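Local coordinates for SusD homolog (Bacteroides thetaiotaomicron, PDB 4MRU), which probably binds mucin O-glycans, as a SusD-like outer-membrane lipoprotein presumed to act in glycan uptake, and also binds magnesium, at residues R196-S201 with G230-N235; D254-R259 with D306-Y311. All coordinates share one frame; numbering follows the deposited sequence.

Contact 1 of 2, residues R196-S201 with G230-N235; sequences RLFLHS and GVIEKN
L197 and V231 bring the two backbones together, their CA atoms 4.5 Å apart, where the irregular chain of 230-235 runs against helix 192-209. G230, with phi 113°, is the first residue to leave the helical conformation after helix 216-229, and its turn presents its carbonyl to H200. ND1 of H200 donates to G230 O at 2.7 Å, bent to 142°; the oxygen lies near the imidazole plane. D167 of helix 152-173 takes the other ring nitrogen, NE2, so both ring nitrogens are engaged and the rotation of the ring is fixed. Helices 192-209 and 216-229 follow one another in the chain, consistent with the helical hairpins of the TPR-like SusD fold, and 230-235 returns to the first of them. S201 carries the second polar link. Its OG, anti to the carbonyl carbon, donates to L197 O at 2.7 Å. The same OG accepts an almost straight bond (177°) from I232 N at 3.1 Å. L197 O also receives S201 N, from the other face of its plane. Around these bonds L197 CD2 lies 3.4 Å from G230 O, V231 CG1 packs on the H200 backbone, and I232 CD1 meets the F198 ring at its edge.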
ATOM      1  N   ARG A 196       5.575   6.192 -18.591  1.00 20.93           N
ATOM      2  CA  ARG A 196       5.687   4.785 -19.042  1.00 24.77           C
ATOM      3  C   ARG A 196       6.451   3.886 -18.051  1.00 19.60           C
ATOM      4  O   ARG A 196       6.064   2.742 -17.831  1.00 21.06           O
ATOM      5  CB  ARG A 196       6.325   4.675 -20.434  1.00 23.36           C
ATOM      6  CG  ARG A 196       5.419   5.294 -21.499  1.00 25.16           C
ATOM      7  CD  ARG A 196       5.928   4.971 -22.893  1.00 27.74           C
ATOM      8  NE  ARG A 196       5.700   3.575 -23.156  1.00 25.81           N
ATOM      9  CZ  ARG A 196       6.592   2.713 -23.621  1.00 30.46           C
ATOM     10  NH1 ARG A 196       7.824   3.076 -23.924  1.00 31.70           N
ATOM     11  NH2 ARG A 196       6.217   1.462 -23.805  1.00 28.44           N
ATOM     12  N   LEU A 197       7.528   4.395 -17.461  1.00 19.11           N
ATOM     13  CA  LEU A 197       8.243   3.654 -16.449  1.00 20.68           C
ATOM     14  C   LEU A 197       7.301   3.303 -15.313  1.00 19.57           C
ATOM     15  O   LEU A 197       7.253   2.139 -14.823  1.00 20.78           O
ATOM     16  CB  LEU A 197       9.426   4.454 -15.918  1.00 20.10           C
ATOM     17  CG  LEU A 197      10.526   4.770 -16.942  1.00 21.33           C
ATOM     18  CD1 LEU A 197      11.603   5.614 -16.261  1.00 20.74           C
ATOM     19  CD2 LEU A 197      11.088   3.493 -17.514  1.00 22.94           C
ATOM     20  N   PHE A 198       6.530   4.296 -14.891  1.00 21.82           N
ATOM     21  CA  PHE A 198       5.601   4.058 -13.796  1.00 19.51           C
ATOM     22  C   PHE A 198       4.560   3.015 -14.203  1.00 19.29           C
ATOM     23  O   PHE A 198       4.235   2.099 -13.431  1.00 19.50           O
ATOM     24  CB  PHE A 198       4.901   5.346 -13.351  1.00 19.59           C
ATOM     25  CG  PHE A 198       3.763   5.103 -12.449  1.00 18.78           C
ATOM     26  CD1 PHE A 198       3.990   4.727 -11.130  1.00 23.02           C
ATOM     27  CD2 PHE A 198       2.466   5.213 -12.901  1.00 19.57           C
ATOM     28  CE1 PHE A 198       2.932   4.472 -10.276  1.00 21.06           C
ATOM     29  CE2 PHE A 198       1.412   4.949 -12.057  1.00 21.75           C
ATOM     30  CZ  PHE A 198       1.650   4.605 -10.737  1.00 21.50           C
ATOM     31  N   LEU A 199       3.997   3.183 -15.380  1.00 18.82           N
ATOM     32  CA  LEU A 199       2.976   2.216 -15.847  1.00 19.00           C
ATOM     33  C   LEU A 199       3.503   0.791 -15.848  1.00 18.96           C
ATOM     34  O   LEU A 199       2.823  -0.144 -15.410  1.00 18.55           O
ATOM     35  CB  LEU A 199       2.509   2.612 -17.243  1.00 19.22           C
ATOM     36  CG  LEU A 199       1.386   1.862 -17.924  1.00 23.64           C
ATOM     37  CD1 LEU A 199       0.711   2.807 -18.911  1.00 22.46           C
ATOM     38  CD2 LEU A 199       1.897   0.624 -18.626  1.00 23.23           C
ATOM     39  N   HIS A 200       4.715   0.615 -16.353  1.00 17.59           N
ATOM     40  CA  HIS A 200       5.346  -0.724 -16.345  1.00 17.61           C
ATOM     41  C   HIS A 200       5.614  -1.258 -14.933  1.00 18.57           C
ATOM     42  O   HIS A 200       5.520  -2.460 -14.678  1.00 17.85           O
ATOM     43  CB  HIS A 200       6.619  -0.696 -17.159  1.00 17.54           C
ATOM     44  CG  HIS A 200       6.398  -0.303 -18.582  1.00 18.41           C
ATOM     45  ND1 HIS A 200       7.292   0.487 -19.289  1.00 19.51           N
ATOM     46  CD2 HIS A 200       5.345  -0.506 -19.404  1.00 21.37           C
ATOM     47  CE1 HIS A 200       6.821   0.678 -20.508  1.00 21.98           C
ATOM     48  NE2 HIS A 200       5.629   0.117 -20.587  1.00 24.50           N
ATOM     49  N   SER A 201       5.975  -0.367 -14.028  1.00 20.90           N
ATOM     50  CA  SER A 201       6.185  -0.730 -12.652  1.00 20.79           C
ATOM     51  C   SER A 201       4.849  -1.194 -11.996  1.00 19.86           C
ATOM     52  O   SER A 201       4.818  -2.152 -11.283  1.00 19.66           O
ATOM     53  CB  SER A 201       6.810   0.443 -11.887  1.00 18.84           C
ATOM     54  OG  SER A 201       8.000   0.891 -12.537  1.00 21.45           O
ATOM     55  N   GLY A 230      10.687  -1.430 -19.580  1.00 23.96           N
ATOM     56  CA  GLY A 230      11.394  -0.448 -18.800  1.00 20.72           C
ATOM     57  C   GLY A 230      10.587  -0.049 -17.563  1.00 22.71           C
ATOM     58  O   GLY A 230       9.513   0.510 -17.675  1.00 20.43           O
ATOM     59  N   VAL A 231      11.147  -0.305 -16.374  1.00 20.85           N
ATOM     60  CA  VAL A 231      10.527   0.042 -15.099  1.00 20.95           C
ATOM     61  C   VAL A 231      11.397   1.088 -14.402  1.00 21.51           C
ATOM     62  O   VAL A 231      12.491   1.407 -14.884  1.00 21.70           O
ATOM     63  CB  VAL A 231      10.334  -1.185 -14.193  1.00 19.53           C
ATOM     64  CG1 VAL A 231       9.255  -2.112 -14.760  1.00 22.58           C
ATOM     65  CG2 VAL A 231      11.653  -1.975 -14.003  1.00 18.16           C
ATOM     66  N   ILE A 232      10.886   1.647 -13.301  1.00 20.34           N
ATOM     67  CA  ILE A 232      11.613   2.614 -12.499  1.00 19.07           C
ATOM     68  C   ILE A 232      12.827   1.937 -11.857  1.00 21.12           C
ATOM     69  O   ILE A 232      12.690   0.978 -11.097  1.00 22.55           O
ATOM     70  CB  ILE A 232      10.696   3.223 -11.399  1.00 19.74           C
ATOM     71  CG1 ILE A 232       9.539   4.006 -12.021  1.00 19.09           C
ATOM     72  CG2 ILE A 232      11.480   4.109 -10.458  1.00 18.52           C
ATOM     73  CD1 ILE A 232       8.425   4.329 -11.047  1.00 22.08           C
ATOM     74  N   GLU A 233      14.017   2.457 -12.171  1.00 19.74           N
ATOM     75  CA  GLU A 233      15.293   1.881 -11.685  1.00 21.86           C
ATOM     76  C   GLU A 233      16.154   2.871 -10.916  1.00 23.19           C
ATOM     77  O   GLU A 233      17.080   2.476 -10.236  1.00 25.12           O
ATOM     78  CB  GLU A 233      16.103   1.333 -12.850  1.00 20.97           C
ATOM     79  CG  GLU A 233      15.514   0.100 -13.469  1.00 23.08           C
ATOM     80  CD  GLU A 233      16.438  -0.537 -14.517  1.00 28.02           C
ATOM     81  OE1 GLU A 233      16.668   0.088 -15.544  1.00 37.00           O
ATOM     82  OE2 GLU A 233      16.915  -1.655 -14.310  1.00 30.64           O
ATOM     83  N   LYS A 234      15.850   4.158 -11.039  1.00 24.26           N
ATOM     84  CA  LYS A 234      16.577   5.211 -10.397  1.00 25.53           C
ATOM     85  C   LYS A 234      15.636   6.000  -9.531  1.00 23.99           C
ATOM     86  O   LYS A 234      14.492   6.193  -9.918  1.00 21.15           O
ATOM     87  CB  LYS A 234      17.117   6.202 -11.447  1.00 30.23           C
ATOM     88  CG  LYS A 234      18.141   5.666 -12.426  1.00 49.51           C
ATOM     89  CD  LYS A 234      18.574   6.749 -13.408  1.00 49.78           C
ATOM     90  CE  LYS A 234      17.380   7.483 -14.014  1.00 62.73           C
ATOM     91  NZ  LYS A 234      17.718   8.299 -15.205  1.00 69.75           N
ATOM     92  N   ASN A 235      16.102   6.472  -8.386  1.00 19.34           N
ATOM     93  CA  ASN A 235      15.247   7.244  -7.512  1.00 19.32           C
ATOM     94  C   ASN A 235      14.708   8.551  -8.162  1.00 21.95           C
ATOM     95  O   ASN A 235      13.656   9.037  -7.816  1.00 21.27           O
ATOM     96  CB  ASN A 235      15.995   7.550  -6.219  1.00 18.57           C
ATOM     97  CG  ASN A 235      15.892   6.398  -5.222  1.00 21.26           C
ATOM     98  OD1 ASN A 235      14.816   5.824  -5.008  1.00 22.95           O
ATOM     99  ND2 ASN A 235      17.000   6.064  -4.604  1.00 21.57           N
TER

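Contact 2 of 2, residues D254-R259 with D306-Y311; sequences DWKDYR and DMITSY
R259 reaches from strand 258-260 to the short helix 304-309, where its NE donates to I308 O at 3.0 Å. The bond is fairly straight at 159° and arrives in the carbonyl plane, on a lone pair, although the oxygen sits 20° out of the guanidinium plane. A bend at chi2 (-70°) folds the arginine chain back, which lets NH1 donate to Y258 O, 2.8 Å away, in the preceding residue. NH1 also bonds F252 O from helix 248-254, so three carbonyls, of Y258, F252 and I308, fix the guanidinium's orientation. NH2 donates to a water at 2.7 Å, and this water makes a weak second link to I308 O. The aliphatic part of the same side chain is used as well: CD passes 3.5 Å from Y311 O, while the CB atoms of R259 and Y311 meet at 4.0 Å. R259 CG lies 3.6 Å from M307 O, which is buried here with no polar partner in the model.

I308 makes the apolar side of the contact. Its CG2 branch, anti to the backbone N, touches both R259 NH2, at 3.7 Å, and K256 CD, whereas CG1 sits 3.4 Å from K256 O, a carbonyl that also accepts from T61 OG1. The extended K256 chain crosses the isoleucine at about a right angle, and its amine leads away from the helix. Y311 turns its ring away from the strand, and its hydroxyl bonds D383. A strand arginine donating to a helix carbonyl thus forms a side-chain link between helix 304-309 and strand 258-260 of the two-stranded antiparallel sheet 58-60/258-260.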
ATOM      1  N   ASP A 254      -0.694  17.574  13.843  1.00 23.61           N
ATOM      2  CA  ASP A 254      -1.549  18.646  14.399  1.00 24.03           C
ATOM      3  C   ASP A 254      -2.695  18.056  15.144  1.00 23.20           C
ATOM      4  O   ASP A 254      -2.874  18.370  16.291  1.00 23.62           O
ATOM      5  CB  ASP A 254      -2.028  19.603  13.296  1.00 26.97           C
ATOM      6  CG  ASP A 254      -0.824  20.239  12.555  1.00 33.02           C
ATOM      7  OD1 ASP A 254       0.055  20.813  13.234  1.00 37.45           O
ATOM      8  OD2 ASP A 254      -0.667  20.015  11.350  1.00 36.80           O
ATOM      9  N   TRP A 255      -3.446  17.176  14.503  1.00 20.52           N
ATOM     10  CA  TRP A 255      -4.484  16.407  15.223  1.00 19.09           C
ATOM     11  C   TRP A 255      -3.884  15.422  16.205  1.00 21.98           C
ATOM     12  O   TRP A 255      -4.472  15.161  17.253  1.00 22.60           O
ATOM     13  CB  TRP A 255      -5.328  15.608  14.264  1.00 19.93           C
ATOM     14  CG  TRP A 255      -5.996  16.365  13.163  1.00 20.67           C
ATOM     15  CD1 TRP A 255      -6.029  17.716  12.962  1.00 21.79           C
ATOM     16  CD2 TRP A 255      -6.735  15.780  12.095  1.00 24.43           C
ATOM     17  NE1 TRP A 255      -6.727  18.004  11.808  1.00 23.31           N
ATOM     18  CE2 TRP A 255      -7.193  16.827  11.276  1.00 22.55           C
ATOM     19  CE3 TRP A 255      -7.057  14.462  11.754  1.00 19.44           C
ATOM     20  CZ2 TRP A 255      -7.961  16.594  10.152  1.00 24.12           C
ATOM     21  CZ3 TRP A 255      -7.815  14.236  10.630  1.00 23.97           C
ATOM     22  CH2 TRP A 255      -8.233  15.290   9.825  1.00 24.99           C
ATOM     23  N   LYS A 256      -2.735  14.870  15.849  1.00 21.27           N
ATOM     24  CA  LYS A 256      -2.018  13.899  16.675  1.00 25.24           C
ATOM     25  C   LYS A 256      -2.885  12.659  17.004  1.00 24.75           C
ATOM     26  O   LYS A 256      -2.863  12.179  18.135  1.00 23.64           O
ATOM     27  CB  LYS A 256      -1.489  14.577  17.959  1.00 25.77           C
ATOM     28  CG  LYS A 256      -0.703  15.867  17.662  1.00 28.30           C
ATOM     29  CD  LYS A 256      -0.128  16.484  18.925  1.00 30.44           C
ATOM     30  CE  LYS A 256       0.239  17.925  18.674  1.00 39.30           C
ATOM     31  NZ  LYS A 256       1.088  18.462  19.772  1.00 46.79           N
ATOM     32  N   ASP A 257      -3.628  12.175  16.002  1.00 21.08           N
ATOM     33  CA  ASP A 257      -4.519  11.048  16.131  1.00 20.19           C
ATOM     34  C   ASP A 257      -3.813   9.685  15.934  1.00 18.80           C
ATOM     35  O   ASP A 257      -4.404   8.654  16.176  1.00 20.48           O
ATOM     36  CB  ASP A 257      -5.663  11.139  15.124  1.00 22.44           C
ATOM     37  CG  ASP A 257      -6.764  12.100  15.529  1.00 24.80           C
ATOM     38  OD1 ASP A 257      -6.729  12.660  16.643  1.00 21.99           O
ATOM     39  OD2 ASP A 257      -7.671  12.290  14.695  1.00 21.94           O
ATOM     40  N   TYR A 258      -2.574   9.677  15.462  1.00 19.28           N
ATOM     41  CA  TYR A 258      -1.841   8.441  15.169  1.00 17.30           C
ATOM     42  C   TYR A 258      -0.402   8.524  15.630  1.00 18.88           C
ATOM     43  O   TYR A 258       0.250   9.585  15.532  1.00 20.09           O
ATOM     44  CB  TYR A 258      -1.871   8.094  13.653  1.00 19.50           C
ATOM     45  CG  TYR A 258      -3.275   8.135  13.146  1.00 21.28           C
ATOM     46  CD1 TYR A 258      -4.123   7.061  13.332  1.00 20.78           C
ATOM     47  CD2 TYR A 258      -3.827   9.338  12.652  1.00 20.66           C
ATOM     48  CE1 TYR A 258      -5.473   7.143  12.964  1.00 21.45           C
ATOM     49  CE2 TYR A 258      -5.181   9.409  12.304  1.00 18.49           C
ATOM     50  CZ  TYR A 258      -5.974   8.313  12.473  1.00 18.58           C
ATOM     51  OH  TYR A 258      -7.297   8.408  12.176  1.00 18.44           O
ATOM     52  N   ARG A 259       0.123   7.386  16.084  1.00 17.47           N
ATOM     53  CA  ARG A 259       1.544   7.266  16.327  1.00 19.05           C
ATOM     54  C   ARG A 259       2.021   5.960  15.708  1.00 20.30           C
ATOM     55  O   ARG A 259       1.241   5.119  15.276  1.00 23.57           O
ATOM     56  CB  ARG A 259       1.881   7.342  17.830  1.00 19.39           C
ATOM     57  CG  ARG A 259       1.633   8.683  18.511  1.00 20.16           C
ATOM     58  CD  ARG A 259       2.654   9.648  17.989  1.00 21.64           C
ATOM     59  NE  ARG A 259       2.585  11.049  18.423  1.00 23.27           N
ATOM     60  CZ  ARG A 259       2.153  12.071  17.679  1.00 24.50           C
ATOM     61  NH1 ARG A 259       1.565  11.888  16.499  1.00 23.06           N
ATOM     62  NH2 ARG A 259       2.300  13.299  18.136  1.00 27.45           N
ATOM     63  N   ASP A 306      -0.905  10.630  27.056  1.00 24.81           N
ATOM     64  CA  ASP A 306       0.060   9.527  27.253  1.00 22.80           C
ATOM     65  C   ASP A 306       0.425   8.817  25.926  1.00 24.03           C
ATOM     66  O   ASP A 306       1.584   8.469  25.664  1.00 26.31           O
ATOM     67  CB  ASP A 306      -0.504   8.471  28.227  1.00 24.13           C
ATOM     68  CG  ASP A 306      -0.615   8.930  29.667  1.00 29.94           C
ATOM     69  OD1 ASP A 306       0.180   9.772  30.078  1.00 26.07           O
ATOM     70  OD2 ASP A 306      -1.508   8.420  30.428  1.00 32.61           O
HETATM   71  N   MSE A 307      -0.583   8.546  25.099  1.00 23.78           N
HETATM   72  CA  MSE A 307      -0.400   7.855  23.809  1.00 22.02           C
HETATM   73  C   MSE A 307       0.306   8.749  22.831  1.00 23.79           C
HETATM   74  O   MSE A 307       1.111   8.292  22.047  1.00 23.21           O
HETATM   75  CB  MSE A 307      -1.730   7.445  23.155  1.00 24.66           C
HETATM   76  CG  MSE A 307      -2.658   6.574  23.990  1.00 30.52           C
HETATM   77 SE   MSE A 307      -1.815   4.829  24.436  0.75 42.44          SE
HETATM   78  CE  MSE A 307      -1.271   5.369  26.171  1.00 30.74           C
ATOM     79  N   ILE A 308       0.011  10.038  22.876  1.00 22.39           N
ATOM     80  CA  ILE A 308       0.605  11.000  21.952  1.00 20.87           C
ATOM     81  C   ILE A 308       2.073  11.248  22.291  1.00 19.73           C
ATOM     82  O   ILE A 308       2.904  11.286  21.420  1.00 20.17           O
ATOM     83  CB  ILE A 308      -0.171  12.326  21.989  1.00 22.44           C
ATOM     84  CG1 ILE A 308      -1.515  12.163  21.273  1.00 24.51           C
ATOM     85  CG2 ILE A 308       0.642  13.486  21.391  1.00 23.60           C
ATOM     86  CD1 ILE A 308      -2.519  13.238  21.646  1.00 26.49           C
ATOM     87  N   THR A 309       2.397  11.334  23.577  1.00 21.59           N
ATOM     88  CA  THR A 309       3.766  11.716  23.989  1.00 20.23           C
ATOM     89  C   THR A 309       4.709  10.534  24.253  1.00 20.64           C
ATOM     90  O   THR A 309       5.908  10.726  24.271  1.00 26.43           O
ATOM     91  CB  THR A 309       3.748  12.616  25.237  1.00 21.98           C
ATOM     92  OG1 THR A 309       3.103  11.932  26.316  1.00 21.26           O
ATOM     93  CG2 THR A 309       3.019  13.977  24.957  1.00 23.08           C
ATOM     94  N   SER A 310       4.190   9.330  24.433  1.00 22.44           N
ATOM     95  CA  SER A 310       5.045   8.199  24.823  1.00 21.13           C
ATOM     96  C   SER A 310       5.561   7.373  23.653  1.00 19.61           C
ATOM     97  O   SER A 310       6.369   6.457  23.843  1.00 22.47           O
ATOM     98  CB  SER A 310       4.271   7.278  25.748  1.00 20.07           C
ATOM     99  OG  SER A 310       3.892   8.007  26.894  1.00 20.14           O
ATOM    100  N   TYR A 311       5.027   7.641  22.461  1.00 17.20           N
ATOM    101  CA  TYR A 311       5.365   6.884  21.265  1.00 19.24           C
ATOM    102  C   TYR A 311       5.827   7.817  20.147  1.00 18.66           C
ATOM    103  O   TYR A 311       5.384   8.938  20.044  1.00 19.39           O
ATOM    104  CB  TYR A 311       4.165   6.047  20.794  1.00 21.43           C
ATOM    105  CG  TYR A 311       3.698   5.152  21.898  1.00 21.67           C
ATOM    106  CD1 TYR A 311       4.405   4.006  22.226  1.00 20.73           C
ATOM    107  CD2 TYR A 311       2.543   5.440  22.603  1.00 23.63           C
ATOM    108  CE1 TYR A 311       3.997   3.189  23.266  1.00 24.80           C
ATOM    109  CE2 TYR A 311       2.128   4.639  23.644  1.00 21.97           C
ATOM    110  CZ  TYR A 311       2.865   3.512  23.983  1.00 25.96           C
ATOM    111  OH  TYR A 311       2.455   2.707  25.020  1.00 24.11           O
TER
HETATM  112  O   HOH W   1       4.322  13.921  19.847  1.00 34.99           O

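How the contacts relate
The two contacts occupy opposite sides of the chain's centre, with their own centres 36 Å apart and their nearest atoms about 24 Å apart, so neither touches the other. They come in series: contact 1 closes at residue 235 before contact 2 opens at 254, and strand 239-241 and most of helix 248-254 lie between. No helix or sheet is shared. Contact 1 belongs to the helical part, joining helix 192-209 to the chain leaving helix 216-229, whereas contact 2 links the small sheet 58-60/258-260 to helix 304-309 in a region richer in loops. Both belong to the SusD-like part of the chain, so the two join separate parts of one fold, and neither adjoins the magnesium site at N373.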